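Gram-negative insecticidal protein (Chromobacterium piscinae, PDB 6FBM) acts as an insecticidal toxin and, as a member of the MACPF family, probably does so by forming pores in target-cell membranes. Local coordinates at residues Y68-F73 / A127-Y132; S123-H128 / R180-A185; W131-P136 / A175-R180; L236-G241 / S260-S265. All coordinates share one frame; numbering follows the deposited sequence.

In the fold
All four contacts lie in the MACPF domain, three of them on strand 120-134. Interaction 1 pairs it with strand 64-78 and is partly exposed, with His70, Asp72 and Tyr132 meeting on one face of the sheet. Interaction 2 pairs the same strand with 179-187 and is buried, with an Arg180–Asp182 salt bridge along one strand. Interaction 3, past the bend at Leu130 and Gly178, is buried too and largely apolar outside its backbone bonds. Interaction 4 is partly buried: helix 255-269 meets the end of strand 232-239 through one indole N-H bond and packing of the indole on Ala238 and Gly241. Trp262 also touches His128 of interactions 1 and 2, tying the helix to the sheet.

Interaction 1 of 4, residues Y68-F73 / A127-Y132; sequences YFHSDF and AHVLWY
His70 and Tyr132 meet at about a right angle, with Tyr132 OH 3.2 Å from His70 CE1 and in the imidazole plane, at the ring edge. The imidazole is set by its own strand. Its CG lies between the backbone N and the carbonyl carbon (chi1 82°), which turns ND1 back onto Tyr68 O in a 3.2 Å bond; the N-H...O angle of 173° shows that it is nearly straight. Tyr68 CE2 covers the centre of one imidazole face, and NE2 makes a weak bond to Asp72 OD1. Val129 runs alongside His70, with CB 3.9 Å from His70 CE1, and puts its CG1 over one face of the Tyr132 ring. On the other face of the sheet Ser71 OG stands over the His128 ring, 3.7 Å from His128 ND1, while His128 NE2 bonds Glu126. Phe69 and Leu130 lie side by side, Phe69 CE2 being 3.7 Å from Leu130 CD2. The backbones are antiparallel: His70–Val129 and Asp72–Ala127 are hydrogen-bonded pairs, and Tyr68 N adds a bond to Leu130 O. Strand 170-177 flanks Val129 and Tyr132 through Ala176, and helix 255-269 packs on His128 and Leu130 through Leu266 and Leu267.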
loop_
_atom_site.group_PDB
_atom_site.type_symbol
_atom_site.label_atom_id
_atom_site.label_comp_id
_atom_site.label_asym_id
_atom_site.label_seq_id
_atom_site.Cartn_x
_atom_site.Cartn_y
_atom_site.Cartn_z
ATOM N N TYR A 68 1.911 -23.275 20.433
ATOM C CA TYR A 68 1.856 -24.659 19.984
ATOM C C TYR A 68 1.213 -24.649 18.597
ATOM O O TYR A 68 0.007 -24.658 18.456
ATOM C CB TYR A 68 1.162 -25.605 20.989
ATOM C CG TYR A 68 1.195 -27.087 20.601
ATOM C CD1 TYR A 68 2.147 -27.597 19.670
ATOM C CD2 TYR A 68 0.274 -27.983 21.149
ATOM C CE1 TYR A 68 2.152 -28.931 19.301
ATOM C CE2 TYR A 68 0.268 -29.328 20.788
ATOM C CZ TYR A 68 1.210 -29.801 19.868
ATOM O OH TYR A 68 1.224 -31.134 19.502
ATOM N N PHE A 69 2.028 -24.591 17.560
ATOM C CA PHE A 69 1.510 -24.550 16.209
ATOM C C PHE A 69 1.043 -25.954 15.819
ATOM O O PHE A 69 1.854 -26.787 15.437
ATOM C CB PHE A 69 2.595 -24.025 15.260
ATOM C CG PHE A 69 2.106 -23.799 13.855
ATOM C CD1 PHE A 69 1.820 -24.887 13.019
ATOM C CD2 PHE A 69 1.878 -22.504 13.357
ATOM C CE1 PHE A 69 1.321 -24.698 11.733
ATOM C CE2 PHE A 69 1.337 -22.324 12.091
ATOM C CZ PHE A 69 1.081 -23.416 11.269
ATOM N N HIS A 70 -0.254 -26.207 15.949
ATOM C CA HIS A 70 -0.820 -27.517 15.597
ATOM C C HIS A 70 -2.336 -27.471 15.375
ATOM O O HIS A 70 -2.990 -26.476 15.697
ATOM C CB HIS A 70 -0.448 -28.588 16.645
ATOM C CG HIS A 70 -1.327 -28.562 17.842
ATOM N ND1 HIS A 70 -1.496 -27.434 18.615
ATOM C CD2 HIS A 70 -2.225 -29.469 18.297
ATOM C CE1 HIS A 70 -2.389 -27.680 19.563
ATOM N NE2 HIS A 70 -2.841 -28.913 19.401
ATOM N N SER A 71 -2.856 -28.580 14.841
ATOM C CA SER A 71 -4.280 -28.779 14.509
ATOM C C SER A 71 -4.951 -29.759 15.477
ATOM O O SER A 71 -4.508 -30.890 15.607
ATOM C CB SER A 71 -4.420 -29.307 13.086
ATOM O OG SER A 71 -4.214 -28.256 12.172
ATOM N N ASP A 72 -6.012 -29.303 16.147
ATOM C CA ASP A 72 -6.883 -30.178 16.948
ATOM C C ASP A 72 -8.082 -30.471 16.077
ATOM O O ASP A 72 -8.727 -29.569 15.533
ATOM C CB ASP A 72 -7.317 -29.535 18.283
ATOM C CG ASP A 72 -6.190 -29.549 19.351
ATOM O OD1 ASP A 72 -5.458 -30.569 19.374
ATOM O OD2 ASP A 72 -6.030 -28.559 20.155
ATOM N N PHE A 73 -8.389 -31.752 15.936
ATOM C CA PHE A 73 -9.545 -32.201 15.189
ATOM C C PHE A 73 -10.571 -32.751 16.174
ATOM O O PHE A 73 -10.248 -33.561 17.014
ATOM C CB PHE A 73 -9.106 -33.271 14.215
ATOM C CG PHE A 73 -10.186 -33.713 13.303
ATOM C CD1 PHE A 73 -10.458 -33.000 12.142
ATOM C CD2 PHE A 73 -10.945 -34.855 13.606
ATOM C CE1 PHE A 73 -11.473 -33.410 11.294
ATOM C CE2 PHE A 73 -11.967 -35.274 12.765
ATOM C CZ PHE A 73 -12.235 -34.548 11.615
ATOM N N ALA A 127 -9.316 -27.070 14.463
ATOM C CA ALA A 127 -8.839 -25.885 15.156
ATOM C C ALA A 127 -7.343 -25.744 14.863
ATOM O O ALA A 127 -6.555 -26.658 15.157
ATOM C CB ALA A 127 -9.097 -26.005 16.647
ATOM N N HIS A 128 -6.963 -24.617 14.250
ATOM C CA HIS A 128 -5.576 -24.349 13.922
ATOM C C HIS A 128 -5.032 -23.440 15.016
ATOM O O HIS A 128 -5.125 -22.230 14.921
ATOM C CB HIS A 128 -5.487 -23.726 12.545
ATOM C CG HIS A 128 -5.868 -24.669 11.439
ATOM N ND1 HIS A 128 -4.963 -25.089 10.477
ATOM C CD2 HIS A 128 -7.025 -25.315 11.173
ATOM C CE1 HIS A 128 -5.564 -25.935 9.657
ATOM N NE2 HIS A 128 -6.814 -26.085 10.055
ATOM N N VAL A 129 -4.481 -24.046 16.059
ATOM C CA VAL A 129 -4.008 -23.297 17.211
ATOM C C VAL A 129 -2.639 -22.736 16.908
ATOM O O VAL A 129 -1.778 -23.453 16.420
ATOM C CB VAL A 129 -3.873 -24.192 18.468
ATOM C CG1 VAL A 129 -3.383 -23.379 19.675
ATOM C CG2 VAL A 129 -5.200 -24.905 18.779
ATOM N N LEU A 130 -2.454 -21.447 17.154
ATOM C CA LEU A 130 -1.131 -20.848 17.121
ATOM C C LEU A 130 -0.574 -20.786 18.551
ATOM O O LEU A 130 0.568 -21.166 18.788
ATOM C CB LEU A 130 -1.203 -19.457 16.477
ATOM C CG LEU A 130 -1.844 -19.449 15.087
ATOM C CD1 LEU A 130 -2.071 -18.034 14.630
ATOM C CD2 LEU A 130 -1.034 -20.209 14.048
ATOM N N TRP A 131 -1.368 -20.285 19.493
ATOM C CA TRP A 131 -0.976 -20.266 20.890
ATOM C C TRP A 131 -2.171 -20.294 21.805
ATOM O O TRP A 131 -3.305 -20.096 21.361
ATOM C CB TRP A 131 -0.120 -19.036 21.209
ATOM C CG TRP A 131 -0.706 -17.781 20.745
ATOM C CD1 TRP A 131 -1.591 -17.023 21.416
ATOM C CD2 TRP A 131 -0.427 -17.109 19.518
ATOM N NE1 TRP A 131 -1.885 -15.865 20.686
ATOM C CE2 TRP A 131 -1.142 -15.895 19.533
ATOM C CE3 TRP A 131 0.426 -17.369 18.452
ATOM C CZ2 TRP A 131 -1.119 -15.006 18.470
ATOM C CZ3 TRP A 131 0.470 -16.486 17.407
ATOM C CH2 TRP A 131 -0.295 -15.316 17.415
ATOM N N TYR A 132 -1.901 -20.578 23.077
ATOM C CA TYR A 132 -2.867 -20.468 24.136
ATOM C C TYR A 132 -2.463 -19.257 24.958
ATOM O O TYR A 132 -1.276 -18.963 25.112
ATOM C CB TYR A 132 -2.878 -21.728 25.005
ATOM C CG TYR A 132 -3.110 -23.035 24.258
ATOM C CD1 TYR A 132 -4.408 -23.484 24.014
ATOM C CD2 TYR A 132 -2.051 -23.849 23.833
ATOM C CE1 TYR A 132 -4.661 -24.684 23.343
ATOM C CE2 TYR A 132 -2.287 -25.049 23.154
ATOM C CZ TYR A 132 -3.598 -25.472 22.903
ATOM O OH TYR A 132 -3.890 -26.670 22.225
#

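Interaction 2 of 4, residues S123-H128 / R180-A185; sequences STREAH and RLDYSA
The antiparallel pairing of strands 120-134 and 179-187 belongs to the bent central sheet of the MACPF fold, and at its middle Arg125 lies beside Asp182, both pointing the same way. The contact is made by the methylenes: Arg125 CD is 3.1 Å from Asp182 OD1, and the guanidinium and carboxylate planes stand 86° apart. The carboxylate is instead gripped side-on by Arg180, with NE 2.9 Å from Asp182 OD1 and NH2 2.7 Å from Asp182 OD2, each oxygen met on its syn side. A bend at chi3 of Arg180 (89°) directs the guanidinium to this grip. Arg125 is held elsewhere: its NH1 bonds Ser123 OG in the guanidinium plane and forms a salt bridge to Asp76. On the opposite face Thr124 CB is 4.2 Å from Tyr183 CB; a water joins Thr124 OG1, also bonded to Gln75 NE2, to Tyr183 O, to which it donates. Backbone bonds run both ways in Thr124–Tyr183 and Glu126–Leu181, the shortest being Tyr183 N to Thr124 O at 2.7 Å. Strand 64-78 flanks 123-128 and strand 232-239 flanks 180-185, while helix 255-269 covers Glu126 and Leu181 through Phe259, and helix 220-230 packs on Tyr183.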
loop_
_atom_site.group_PDB
_atom_site.type_symbol
_atom_site.label_atom_id
_atom_site.label_comp_id
_atom_site.label_asym_id
_atom_site.label_seq_id
_atom_site.Cartn_x
_atom_site.Cartn_y
_atom_site.Cartn_z
ATOM N N SER A 123 -20.810 -31.827 14.053
ATOM C CA SER A 123 -19.892 -30.698 13.971
ATOM C C SER A 123 -18.506 -31.270 13.840
ATOM O O SER A 123 -18.021 -31.935 14.758
ATOM C CB SER A 123 -20.002 -29.833 15.217
ATOM O OG SER A 123 -18.909 -28.922 15.328
ATOM N N THR A 124 -17.866 -31.032 12.701
ATOM C CA THR A 124 -16.511 -31.470 12.486
ATOM C C THR A 124 -15.655 -30.207 12.487
ATOM O O THR A 124 -15.752 -29.404 11.561
ATOM C CB THR A 124 -16.419 -32.238 11.177
ATOM O OG1 THR A 124 -17.157 -33.457 11.303
ATOM C CG2 THR A 124 -14.987 -32.569 10.851
ATOM N N ARG A 125 -14.830 -30.057 13.535
ATOM C CA ARG A 125 -14.066 -28.833 13.780
ATOM C C ARG A 125 -12.580 -29.096 13.689
ATOM O O ARG A 125 -12.048 -30.035 14.287
ATOM C CB ARG A 125 -14.375 -28.227 15.148
ATOM C CG ARG A 125 -15.860 -28.082 15.443
ATOM C CD ARG A 125 -16.155 -27.150 16.625
ATOM N NE ARG A 125 -15.701 -27.713 17.894
ATOM C CZ ARG A 125 -16.338 -28.687 18.550
ATOM N NH1 ARG A 125 -17.493 -29.230 18.088
ATOM N NH2 ARG A 125 -15.808 -29.138 19.683
ATOM N N GLU A 126 -11.913 -28.264 12.901
ATOM C CA GLU A 126 -10.483 -28.320 12.804
ATOM C C GLU A 126 -9.973 -27.006 13.320
ATOM O O GLU A 126 -10.168 -25.962 12.692
ATOM C CB GLU A 126 -10.038 -28.561 11.379
ATOM C CG GLU A 126 -8.550 -28.776 11.292
ATOM C CD GLU A 126 -8.092 -29.087 9.912
ATOM O OE1 GLU A 126 -7.449 -30.138 9.791
ATOM O OE2 GLU A 126 -8.350 -28.305 8.977
ATOM N N ALA A 127 -9.316 -27.070 14.463
ATOM C CA ALA A 127 -8.839 -25.885 15.156
ATOM C C ALA A 127 -7.343 -25.744 14.863
ATOM O O ALA A 127 -6.555 -26.658 15.157
ATOM C CB ALA A 127 -9.097 -26.005 16.647
ATOM N N HIS A 128 -6.963 -24.617 14.250
ATOM C CA HIS A 128 -5.576 -24.349 13.922
ATOM C C HIS A 128 -5.032 -23.440 15.016
ATOM O O HIS A 128 -5.125 -22.230 14.921
ATOM C CB HIS A 128 -5.487 -23.726 12.545
ATOM C CG HIS A 128 -5.868 -24.669 11.439
ATOM N ND1 HIS A 128 -4.963 -25.089 10.477
ATOM C CD2 HIS A 128 -7.025 -25.315 11.173
ATOM C CE1 HIS A 128 -5.564 -25.935 9.657
ATOM N NE2 HIS A 128 -6.814 -26.085 10.055
ATOM N N ARG A 180 -10.352 -21.501 13.350
ATOM C CA ARG A 180 -11.096 -22.758 13.448
ATOM C C ARG A 180 -12.042 -22.848 12.275
ATOM O O ARG A 180 -12.670 -21.839 11.928
ATOM C CB ARG A 180 -11.946 -22.740 14.704
ATOM C CG ARG A 180 -12.582 -24.064 15.056
ATOM C CD ARG A 180 -13.296 -24.006 16.403
ATOM N NE ARG A 180 -14.675 -23.570 16.236
ATOM C CZ ARG A 180 -15.271 -22.517 16.791
ATOM N NH1 ARG A 180 -14.653 -21.672 17.599
ATOM N NH2 ARG A 180 -16.550 -22.308 16.528
ATOM N N LEU A 181 -12.195 -24.040 11.698
ATOM C CA LEU A 181 -13.283 -24.283 10.761
ATOM C C LEU A 181 -14.246 -25.278 11.365
ATOM O O LEU A 181 -13.820 -26.274 11.937
ATOM C CB LEU A 181 -12.747 -24.815 9.446
ATOM C CG LEU A 181 -11.876 -23.845 8.651
ATOM C CD1 LEU A 181 -11.490 -24.502 7.343
ATOM C CD2 LEU A 181 -12.566 -22.511 8.392
ATOM N N ASP A 182 -15.541 -24.977 11.233
ATOM C CA ASP A 182 -16.641 -25.822 11.674
ATOM C C ASP A 182 -17.377 -26.301 10.455
ATOM O O ASP A 182 -18.046 -25.520 9.781
ATOM C CB ASP A 182 -17.614 -25.025 12.502
ATOM C CG ASP A 182 -17.069 -24.689 13.865
ATOM O OD1 ASP A 182 -15.997 -25.177 14.196
ATOM O OD2 ASP A 182 -17.693 -23.908 14.608
ATOM N N TYR A 183 -17.238 -27.587 10.143
ATOM C CA TYR A 183 -17.937 -28.209 9.039
ATOM C C TYR A 183 -19.094 -28.902 9.686
ATOM O O TYR A 183 -18.940 -29.976 10.273
ATOM C CB TYR A 183 -16.984 -29.185 8.364
ATOM C CG TYR A 183 -17.485 -29.881 7.115
ATOM C CD1 TYR A 183 -17.623 -29.199 5.922
ATOM C CD2 TYR A 183 -17.709 -31.239 7.118
ATOM C CE1 TYR A 183 -18.044 -29.859 4.789
ATOM C CE2 TYR A 183 -18.107 -31.900 5.976
ATOM C CZ TYR A 183 -18.269 -31.210 4.815
ATOM O OH TYR A 183 -18.665 -31.877 3.693
ATOM N N SER A 184 -20.256 -28.271 9.626
ATOM C CA SER A 184 -21.431 -28.790 10.341
ATOM C C SER A 184 -22.452 -29.379 9.373
ATOM O O SER A 184 -22.760 -28.774 8.332
ATOM C CB SER A 184 -22.058 -27.701 11.217
ATOM O OG SER A 184 -22.656 -26.703 10.429
ATOM N N ALA A 185 -22.984 -30.556 9.722
ATOM C CA ALA A 185 -23.868 -31.273 8.802
ATOM C C ALA A 185 -25.107 -31.772 9.508
ATOM O O ALA A 185 -25.028 -32.404 10.589
ATOM C CB ALA A 185 -23.142 -32.425 8.113
HETATM O O HOH W 1 -19.668 -32.542 10.115
#

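Interaction 3 of 4, residues W131-P136 / A175-R180; sequences WYISLP and AAVGGR
Trp131 and Val177 form a hydrogen-bonded pair, and their backbone bonds are unequal: Val177 N reaches Trp131 O at 2.7 Å, nearly in line with the carbonyl bond, whereas Trp131 N to Val177 O is weak. Ile133 and Ala175 form the second such pair, with Ile133 N to Ala175 O at 3.0 Å and a return bond of similar length. Between them, in the non-hydrogen-bonded pair Tyr132–Ala176, Tyr132 CA makes a CH...O contact to Ala175 O. Val177 O also accepts from Leu130 N; with two residues, Leu130 and Trp131, set opposite the single Val177, the strand has a classic beta bulge. It falls where strand 120-134 turns its corner, while the partner chain bends at Gly178, consistent with the sharply bent central sheet of MACPF domains. The apolar contacts divide between the two faces of the sheet. On one, Val177 CB sits over the five-membered ring of Trp131, 3.8 Å from its centroid and 30° off the normal, a CH-pi contact. Trp131 reaches it because a chi1 of 50° folds the indole back across the neighbouring strand. Ile133 CG1 is at the indole edge, in plane, and Ile133 CD1 touches Val177 CG2 at 3.9 Å. On the other face Ala176 CB packs against Tyr132 CE1. The indole NE1 bonds outside the pair, to Pro14 O.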
loop_
_atom_site.group_PDB
_atom_site.type_symbol
_atom_site.label_atom_id
_atom_site.label_comp_id
_atom_site.label_asym_id
_atom_site.label_seq_id
_atom_site.Cartn_x
_atom_site.Cartn_y
_atom_site.Cartn_z
ATOM N N TRP A 131 -1.368 -20.285 19.493
ATOM C CA TRP A 131 -0.976 -20.266 20.890
ATOM C C TRP A 131 -2.171 -20.294 21.805
ATOM O O TRP A 131 -3.305 -20.096 21.361
ATOM C CB TRP A 131 -0.120 -19.036 21.209
ATOM C CG TRP A 131 -0.706 -17.781 20.745
ATOM C CD1 TRP A 131 -1.591 -17.023 21.416
ATOM C CD2 TRP A 131 -0.427 -17.109 19.518
ATOM N NE1 TRP A 131 -1.885 -15.865 20.686
ATOM C CE2 TRP A 131 -1.142 -15.895 19.533
ATOM C CE3 TRP A 131 0.426 -17.369 18.452
ATOM C CZ2 TRP A 131 -1.119 -15.006 18.470
ATOM C CZ3 TRP A 131 0.470 -16.486 17.407
ATOM C CH2 TRP A 131 -0.295 -15.316 17.415
ATOM N N TYR A 132 -1.901 -20.578 23.077
ATOM C CA TYR A 132 -2.867 -20.468 24.136
ATOM C C TYR A 132 -2.463 -19.257 24.958
ATOM O O TYR A 132 -1.276 -18.963 25.112
ATOM C CB TYR A 132 -2.878 -21.728 25.005
ATOM C CG TYR A 132 -3.110 -23.035 24.258
ATOM C CD1 TYR A 132 -4.408 -23.484 24.014
ATOM C CD2 TYR A 132 -2.051 -23.849 23.833
ATOM C CE1 TYR A 132 -4.661 -24.684 23.343
ATOM C CE2 TYR A 132 -2.287 -25.049 23.154
ATOM C CZ TYR A 132 -3.598 -25.472 22.903
ATOM O OH TYR A 132 -3.890 -26.670 22.225
ATOM N N ILE A 133 -3.451 -18.531 25.452
ATOM C CA ILE A 133 -3.219 -17.497 26.444
ATOM C C ILE A 133 -3.989 -17.973 27.658
ATOM O O ILE A 133 -5.094 -18.521 27.519
ATOM C CB ILE A 133 -3.715 -16.102 26.032
ATOM C CG1 ILE A 133 -3.353 -15.806 24.568
ATOM C CG2 ILE A 133 -3.144 -15.062 26.975
ATOM C CD1 ILE A 133 -3.902 -14.515 24.031
ATOM N N SER A 134 -3.397 -17.810 28.836
ATOM C CA SER A 134 -4.057 -18.213 30.073
ATOM C C SER A 134 -3.828 -17.173 31.144
ATOM O O SER A 134 -2.819 -16.480 31.147
ATOM C CB SER A 134 -3.561 -19.576 30.525
ATOM O OG SER A 134 -2.156 -19.550 30.712
ATOM N N LEU A 135 -4.826 -17.045 32.005
ATOM C CA LEU A 135 -4.809 -16.113 33.118
ATOM C C LEU A 135 -4.419 -16.823 34.415
ATOM O O LEU A 135 -4.427 -18.064 34.487
ATOM C CB LEU A 135 -6.203 -15.518 33.306
ATOM C CG LEU A 135 -6.738 -14.711 32.122
ATOM C CD1 LEU A 135 -8.074 -14.105 32.492
ATOM C CD2 LEU A 135 -5.776 -13.607 31.714
ATOM N N PRO A 136 -4.109 -16.034 35.458
ATOM C CA PRO A 136 -4.009 -16.578 36.796
ATOM C C PRO A 136 -5.325 -17.205 37.283
ATOM O O PRO A 136 -6.409 -16.994 36.700
ATOM C CB PRO A 136 -3.698 -15.333 37.640
ATOM C CG PRO A 136 -3.024 -14.411 36.732
ATOM C CD PRO A 136 -3.836 -14.588 35.474
ATOM N N ALA A 175 -7.626 -19.565 26.492
ATOM C CA ALA A 175 -8.157 -19.720 25.139
ATOM C C ALA A 175 -7.085 -20.082 24.131
ATOM O O ALA A 175 -5.933 -19.639 24.226
ATOM C CB ALA A 175 -8.830 -18.431 24.707
ATOM N N ALA A 176 -7.511 -20.871 23.155
ATOM C CA ALA A 176 -6.710 -21.151 21.993
ATOM C C ALA A 176 -6.884 -20.004 21.015
ATOM O O ALA A 176 -7.989 -19.556 20.770
ATOM C CB ALA A 176 -7.153 -22.453 21.371
ATOM N N VAL A 177 -5.768 -19.559 20.451
ATOM C CA VAL A 177 -5.777 -18.509 19.469
ATOM C C VAL A 177 -5.276 -19.026 18.127
ATOM O O VAL A 177 -4.275 -19.717 18.040
ATOM C CB VAL A 177 -4.918 -17.328 19.947
ATOM C CG1 VAL A 177 -4.917 -16.245 18.914
ATOM C CG2 VAL A 177 -5.436 -16.779 21.275
ATOM N N GLY A 178 -6.004 -18.689 17.076
ATOM C CA GLY A 178 -5.674 -19.028 15.702
ATOM C C GLY A 178 -6.901 -18.941 14.821
ATOM O O GLY A 178 -7.605 -17.938 14.830
ATOM N N GLY A 179 -7.177 -19.999 14.063
ATOM C CA GLY A 179 -8.447 -20.083 13.337
ATOM C C GLY A 179 -9.036 -21.444 13.402
ATOM O O GLY A 179 -8.324 -22.434 13.496
ATOM N N ARG A 180 -10.352 -21.501 13.350
ATOM C CA ARG A 180 -11.096 -22.758 13.448
ATOM C C ARG A 180 -12.042 -22.848 12.275
ATOM O O ARG A 180 -12.670 -21.839 11.928
ATOM C CB ARG A 180 -11.946 -22.740 14.704
ATOM C CG ARG A 180 -12.582 -24.064 15.056
ATOM C CD ARG A 180 -13.296 -24.006 16.403
ATOM N NE ARG A 180 -14.675 -23.570 16.236
ATOM C CZ ARG A 180 -15.271 -22.517 16.791
ATOM N NH1 ARG A 180 -14.653 -21.672 17.599
ATOM N NH2 ARG A 180 -16.550 -22.308 16.528
#

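Interaction 4 of 4, residues L236-G241 / S260-S265; sequences LTATGG and SQWAES
The Trp262 indole has Gly240 O at its edge, near the ring plane, while Gly241 CA and Ala238 CB approach it obliquely; its CZ3 edge points at a face of the His128 ring, edge-to-face. The polar part is a single bond, Trp262 NE1 to Gly240 O, at 3.2 Å with an N-H...O angle of 142°. The indole nitrogen lies in the carbonyl plane on a lone pair of Gly240 O, yet the oxygen is tilted from the indole plane, which accounts for part of the bend. A chi1 of 177° swings the ring out from the helix toward the strand end. There Gly241 CA comes to 3.6 Å of Trp262 NE1, and the methyl of Ala238 (CB) to 3.8 Å of Trp262 NE1. One turn further along, Ser265 OG is 3.9 Å from Gly241 C; it donates a 2.7 Å bond to Trp262 O and is also bonded to Lys242 N, linking the helix to the chain just beyond Gly241. Helix 255-269 lies over the end of strand 232-239 and the adjoining strand 179-187, where Trp262 packs on Leu181, while helix 246-250 covers Leu236 and Ala238.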
loop_
_atom_site.group_PDB
_atom_site.type_symbol
_atom_site.label_atom_id
_atom_site.label_comp_id
_atom_site.label_asym_id
_atom_site.label_seq_id
_atom_site.Cartn_x
_atom_site.Cartn_y
_atom_site.Cartn_z
ATOM N N LEU A 236 -20.065 -24.357 6.465
ATOM C CA LEU A 236 -18.691 -24.139 6.885
ATOM C C LEU A 236 -18.602 -22.755 7.547
ATOM O O LEU A 236 -18.843 -21.753 6.891
ATOM C CB LEU A 236 -17.761 -24.211 5.684
ATOM C CG LEU A 236 -16.274 -24.167 6.012
ATOM C CD1 LEU A 236 -15.859 -25.323 6.897
ATOM C CD2 LEU A 236 -15.496 -24.219 4.708
ATOM N N THR A 237 -18.286 -22.717 8.843
ATOM C CA THR A 237 -18.136 -21.472 9.580
ATOM C C THR A 237 -16.701 -21.341 10.095
ATOM O O THR A 237 -16.135 -22.286 10.662
ATOM C CB THR A 237 -19.113 -21.419 10.756
ATOM O OG1 THR A 237 -20.432 -21.595 10.258
ATOM C CG2 THR A 237 -19.098 -20.064 11.436
ATOM N N ALA A 238 -16.123 -20.161 9.894
ATOM C CA ALA A 238 -14.748 -19.899 10.277
ATOM C C ALA A 238 -14.756 -18.987 11.498
ATOM O O ALA A 238 -15.442 -17.979 11.504
ATOM C CB ALA A 238 -13.999 -19.254 9.130
ATOM N N THR A 239 -14.007 -19.347 12.518
ATOM C CA THR A 239 -13.763 -18.436 13.629
ATOM C C THR A 239 -12.292 -18.119 13.571
ATOM O O THR A 239 -11.471 -19.004 13.773
ATOM C CB THR A 239 -14.116 -19.065 14.980
ATOM O OG1 THR A 239 -15.459 -19.502 14.931
ATOM C CG2 THR A 239 -14.002 -18.065 16.070
ATOM N N GLY A 240 -11.981 -16.860 13.272
ATOM C CA GLY A 240 -10.617 -16.407 13.085
ATOM C C GLY A 240 -10.215 -16.724 11.663
ATOM O O GLY A 240 -10.909 -17.430 10.961
ATOM N N GLY A 241 -9.082 -16.205 11.243
ATOM C CA GLY A 241 -8.642 -16.376 9.861
ATOM C C GLY A 241 -9.214 -15.320 8.948
ATOM O O GLY A 241 -10.060 -14.506 9.341
ATOM N N SER A 260 -5.975 -23.213 1.782
ATOM C CA SER A 260 -4.570 -22.938 2.075
ATOM C C SER A 260 -4.333 -21.431 2.246
ATOM O O SER A 260 -3.449 -21.039 3.002
ATOM C CB SER A 260 -3.624 -23.514 1.023
ATOM O OG SER A 260 -3.733 -22.715 -0.113
ATOM N N GLN A 261 -5.121 -20.595 1.575
ATOM C CA GLN A 261 -5.042 -19.152 1.811
ATOM C C GLN A 261 -5.511 -18.774 3.215
ATOM O O GLN A 261 -4.900 -17.940 3.865
ATOM C CB GLN A 261 -5.866 -18.363 0.783
ATOM C CG GLN A 261 -5.190 -18.109 -0.545
ATOM C CD GLN A 261 -6.131 -17.429 -1.530
ATOM O OE1 GLN A 261 -6.911 -16.552 -1.171
ATOM N NE2 GLN A 261 -6.026 -17.820 -2.794
ATOM N N TRP A 262 -6.618 -19.370 3.651
ATOM C CA TRP A 262 -7.137 -19.191 5.005
ATOM C C TRP A 262 -6.117 -19.711 6.027
ATOM O O TRP A 262 -5.791 -19.023 6.962
ATOM C CB TRP A 262 -8.504 -19.876 5.145
ATOM C CG TRP A 262 -9.085 -19.809 6.496
ATOM C CD1 TRP A 262 -9.916 -18.842 6.976
ATOM C CD2 TRP A 262 -8.905 -20.746 7.536
ATOM N NE1 TRP A 262 -10.260 -19.126 8.273
ATOM C CE2 TRP A 262 -9.646 -20.290 8.638
ATOM C CE3 TRP A 262 -8.180 -21.922 7.647
ATOM C CZ2 TRP A 262 -9.675 -20.970 9.852
ATOM C CZ3 TRP A 262 -8.213 -22.619 8.878
ATOM C CH2 TRP A 262 -8.957 -22.134 9.951
ATOM N N ALA A 263 -5.570 -20.887 5.798
ATOM C CA ALA A 263 -4.576 -21.483 6.705
ATOM C C ALA A 263 -3.307 -20.665 6.849
ATOM O O ALA A 263 -2.833 -20.472 7.977
ATOM C CB ALA A 263 -4.228 -22.897 6.288
ATOM N N GLU A 264 -2.745 -20.186 5.738
ATOM C CA GLU A 264 -1.540 -19.340 5.804
ATOM C C GLU A 264 -1.849 -17.909 6.311
ATOM O O GLU A 264 -0.961 -17.226 6.781
ATOM C CB GLU A 264 -0.776 -19.340 4.465
ATOM C CG GLU A 264 -1.407 -18.502 3.340
ATOM C CD GLU A 264 -0.824 -18.759 1.938
ATOM O OE1 GLU A 264 -1.602 -18.637 0.949
ATOM O OE2 GLU A 264 0.394 -19.082 1.841
ATOM N N SER A 265 -3.102 -17.471 6.230
ATOM C CA SER A 265 -3.515 -16.181 6.771
ATOM C C SER A 265 -3.628 -16.137 8.308
ATOM O O SER A 265 -3.769 -15.065 8.880
ATOM C CB SER A 265 -4.885 -15.763 6.207
ATOM O OG SER A 265 -5.987 -16.292 6.974
#